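Local coordinates for protein beta sliding clamp (Bartonella birtlesii LL-WM9, PDB 6PTR) that probably encircles DNA as a ring-shaped head-to-tail homodimer and tethers DNA polymerases and other proteins to it, so that replication is processive, at residues Pro361-Asp366 / Leu373-Pro378. Sequence-based numbering, arbitrary orientation.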
ATOM      1  N   PRO C 361     -13.847 -18.505  28.883  1.00 18.23           N
ATOM      2  CA  PRO C 361     -14.077 -18.240  27.454  1.00 17.63           C
ATOM      3  C   PRO C 361     -15.494 -17.765  27.185  1.00 20.66           C
ATOM      4  O   PRO C 361     -16.450 -18.212  27.820  1.00 20.22           O
ATOM      5  CB  PRO C 361     -13.833 -19.609  26.792  1.00 17.40           C
ATOM      6  CG  PRO C 361     -13.041 -20.384  27.738  1.00 27.29           C
ATOM      7  CD  PRO C 361     -13.352 -19.870  29.125  1.00 25.21           C
ATOM      8  N   ALA C 362     -15.619 -16.867  26.215  1.00 16.51           N
ATOM      9  CA  ALA C 362     -16.902 -16.343  25.764  1.00 17.86           C
ATOM     10  C   ALA C 362     -17.279 -17.059  24.481  1.00 21.33           C
ATOM     11  O   ALA C 362     -16.416 -17.318  23.644  1.00 21.37           O
ATOM     12  CB  ALA C 362     -16.820 -14.844  25.501  1.00 21.02           C
ATOM     13  N   LEU C 363     -18.565 -17.364  24.332  1.00 18.28           N
ATOM     14  CA  LEU C 363     -19.108 -17.969  23.121  1.00 17.56           C
ATOM     15  C   LEU C 363     -19.846 -16.883  22.351  1.00 24.44           C
ATOM     16  O   LEU C 363     -20.739 -16.230  22.907  1.00 24.59           O
ATOM     17  CB  LEU C 363     -20.049 -19.110  23.485  1.00 18.20           C
ATOM     18  CG  LEU C 363     -20.821 -19.921  22.430  1.00 23.82           C
ATOM     19  CD1 LEU C 363     -19.901 -20.735  21.599  1.00 26.44           C
ATOM     20  CD2 LEU C 363     -21.827 -20.854  23.123  1.00 31.45           C
ATOM     21  N   ILE C 364     -19.484 -16.696  21.077  1.00 23.93           N
ATOM     22  CA  ILE C 364     -19.983 -15.575  20.279  1.00 26.93           C
ATOM     23  C   ILE C 364     -20.589 -16.092  18.982  1.00 40.15           C
ATOM     24  O   ILE C 364     -20.078 -17.043  18.374  1.00 27.37           O
ATOM     25  CB  ILE C 364     -18.875 -14.550  19.972  1.00 35.32           C
ATOM     26  CG1 ILE C 364     -18.270 -13.990  21.258  1.00 34.53           C
ATOM     27  CG2 ILE C 364     -19.408 -13.421  19.088  1.00 36.65           C
ATOM     28  CD1 ILE C 364     -16.995 -13.242  21.038  1.00 37.14           C
ATOM     29  N   ARG C 365     -21.672 -15.449  18.547  1.00 41.06           N
ATOM     30  CA  ARG C 365     -22.321 -15.836  17.302  1.00 36.81           C
ATOM     31  C   ARG C 365     -23.289 -14.753  16.855  1.00 33.57           C
ATOM     32  O   ARG C 365     -23.682 -13.866  17.631  1.00 30.79           O
ATOM     33  CB  ARG C 365     -23.053 -17.170  17.443  1.00 33.55           C
ATOM     34  CG  ARG C 365     -23.950 -17.228  18.642  1.00 41.89           C
ATOM     35  CD  ARG C 365     -25.018 -18.259  18.433  1.00 43.54           C
ATOM     36  NE  ARG C 365     -24.485 -19.614  18.442  1.00 50.80           N
ATOM     37  CZ  ARG C 365     -24.381 -20.362  19.536  1.00 56.17           C
ATOM     38  NH1 ARG C 365     -24.766 -19.877  20.709  1.00 56.92           N
ATOM     39  NH2 ARG C 365     -23.897 -21.596  19.454  1.00 60.58           N
ATOM     40  N   ASP C 366     -23.607 -14.798  15.564  1.00 31.32           N
ATOM     41  CA  ASP C 366     -24.808 -14.150  15.057  1.00 35.93           C
ATOM     42  C   ASP C 366     -26.007 -14.713  15.792  1.00 42.92           C
ATOM     43  O   ASP C 366     -26.171 -15.934  15.876  1.00 44.29           O
ATOM     44  CB  ASP C 366     -24.976 -14.419  13.558  1.00 48.16           C
ATOM     45  CG  ASP C 366     -24.416 -13.320  12.698  1.00 52.68           C
ATOM     46  OD1 ASP C 366     -24.504 -12.138  13.104  1.00 51.83           O
ATOM     47  OD2 ASP C 366     -23.889 -13.644  11.615  1.00 54.03           O
ATOM     48  N   LEU C 373     -19.874 -21.069  15.176  1.00 23.46           N
ATOM     49  CA  LEU C 373     -19.716 -20.401  16.458  1.00 21.64           C
ATOM     50  C   LEU C 373     -18.277 -19.941  16.600  1.00 24.20           C
ATOM     51  O   LEU C 373     -17.360 -20.491  15.983  1.00 23.23           O
ATOM     52  CB  LEU C 373     -20.103 -21.300  17.637  1.00 25.72           C
ATOM     53  CG  LEU C 373     -19.375 -22.629  17.856  1.00 27.24           C
ATOM     54  CD1 LEU C 373     -18.092 -22.442  18.690  1.00 22.34           C
ATOM     55  CD2 LEU C 373     -20.309 -23.668  18.501  1.00 31.41           C
ATOM     56  N   TYR C 374     -18.088 -18.940  17.446  1.00 19.55           N
ATOM     57  CA  TYR C 374     -16.764 -18.452  17.753  1.00 18.20           C
ATOM     58  C   TYR C 374     -16.567 -18.484  19.260  1.00 20.01           C
ATOM     59  O   TYR C 374     -17.517 -18.332  20.037  1.00 21.45           O
ATOM     60  CB  TYR C 374     -16.559 -17.035  17.214  1.00 23.71           C
ATOM     61  CG  TYR C 374     -16.833 -16.990  15.750  1.00 20.83           C
ATOM     62  CD1 TYR C 374     -15.875 -17.455  14.848  1.00 25.66           C
ATOM     63  CD2 TYR C 374     -18.063 -16.557  15.259  1.00 19.84           C
ATOM     64  CE1 TYR C 374     -16.115 -17.459  13.499  1.00 26.17           C
ATOM     65  CE2 TYR C 374     -18.319 -16.554  13.885  1.00 23.52           C
ATOM     66  CZ  TYR C 374     -17.337 -17.015  13.018  1.00 29.96           C
ATOM     67  OH  TYR C 374     -17.578 -17.022  11.673  1.00 31.13           O
ATOM     68  N   VAL C 375     -15.328 -18.702  19.669  1.00 16.84           N
ATOM     69  CA  VAL C 375     -14.959 -18.641  21.075  1.00 16.12           C
ATOM     70  C   VAL C 375     -13.830 -17.628  21.230  1.00 17.91           C
ATOM     71  O   VAL C 375     -12.901 -17.579  20.415  1.00 18.02           O
ATOM     72  CB  VAL C 375     -14.541 -20.028  21.600  1.00 16.70           C
ATOM     73  CG1 VAL C 375     -14.252 -19.966  23.102  1.00 18.01           C
ATOM     74  CG2 VAL C 375     -15.599 -21.060  21.310  1.00 18.17           C
ATOM     75  N   LEU C 376     -13.906 -16.817  22.277  1.00 15.97           N
ATOM     76  CA  LEU C 376     -12.851 -15.836  22.508  1.00 17.29           C
ATOM     77  C   LEU C 376     -12.472 -15.832  23.981  1.00 14.78           C
ATOM     78  O   LEU C 376     -13.337 -15.689  24.854  1.00 15.81           O
ATOM     79  CB  LEU C 376     -13.307 -14.442  22.081  1.00 15.61           C
ATOM     80  CG  LEU C 376     -12.270 -13.336  22.283  1.00 18.16           C
ATOM     81  CD1 LEU C 376     -11.052 -13.599  21.417  1.00 15.77           C
ATOM     82  CD2 LEU C 376     -12.908 -11.993  21.954  1.00 19.75           C
ATOM     83  N   MET C 377     -11.161 -15.983  24.252  1.00 14.62           N
ATOM     84  CA  MET C 377     -10.680 -15.942  25.630  1.00 15.03           C
ATOM     85  C   MET C 377     -10.601 -14.497  26.112  1.00 14.85           C
ATOM     86  O   MET C 377     -10.155 -13.622  25.374  1.00 16.79           O
ATOM     87  CB  MET C 377      -9.292 -16.584  25.736  1.00 14.11           C
ATOM     88  CG  MET C 377      -8.886 -16.976  27.186  1.00 14.52           C
ATOM     89  SD  MET C 377      -9.997 -18.250  27.820  1.00 17.20           S
ATOM     90  CE  MET C 377      -9.363 -18.416  29.479  1.00 20.14           C
ATOM     91  N   PRO C 378     -11.019 -14.208  27.334  1.00 15.45           N
ATOM     92  CA  PRO C 378     -10.841 -12.847  27.862  1.00 13.49           C
ATOM     93  C   PRO C 378      -9.387 -12.563  28.209  1.00 16.02           C
ATOM     94  O   PRO C 378      -8.528 -13.446  28.217  1.00 17.61           O
ATOM     95  CB  PRO C 378     -11.706 -12.816  29.124  1.00 17.71           C
ATOM     96  CG  PRO C 378     -11.914 -14.242  29.495  1.00 22.14           C
ATOM     97  CD  PRO C 378     -11.864 -15.036  28.196  1.00 15.20           C
TER
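Ala362 pairs with Leu376, and Ile364 with Tyr374, each through two backbone hydrogen bonds. Ala362 N to Leu376 O (2.9 Å) and Ile364 N to Tyr374 O (2.8 Å) are nearly straight, but both donors sit tilted from the acceptor's carbonyl plane. Leu363 and Val375 form the non-hydrogen-bonded pair between them. Here Val375 CA makes a CA-H...O contact with Ala362 O at 3.2 Å, and the same oxygen accepts the N-H of Leu376.

Apolar packing follows on both faces of the sheet. On the face of Leu363 and Val375, Leu363 CD1 meets Leu373 CD1 at 3.8 Å, the two side chains crossing at a slant. Val375 CG1 is anti to the backbone N (chi1 -176°) and touches Pro361 CB at 3.7 Å. Met377 bends at chi2 (64°), which lays its SD beside the Pro361 ring, 3.7 Å from Pro361 CG. Pro361, Val375 and Met377 also pack against the bound peptide, griselimycin.

On the other face, Ile364 reaches diagonally across to the partner strand, bringing its CD1 within 4.0 Å of Leu376 CB. Phe334 touches Ala362 and Leu376 there, and the Tyr374 hydroxyl is hydrogen-bonded to Gln345.

Strand 350-355 lies beside 362-366, and strand 189-196 beside 372-376. The arrangement is an antiparallel beta hairpin in the C-terminal domain, within the sheet that joins this domain to the central one, and its Pro361 end lines the peptide-binding pocket.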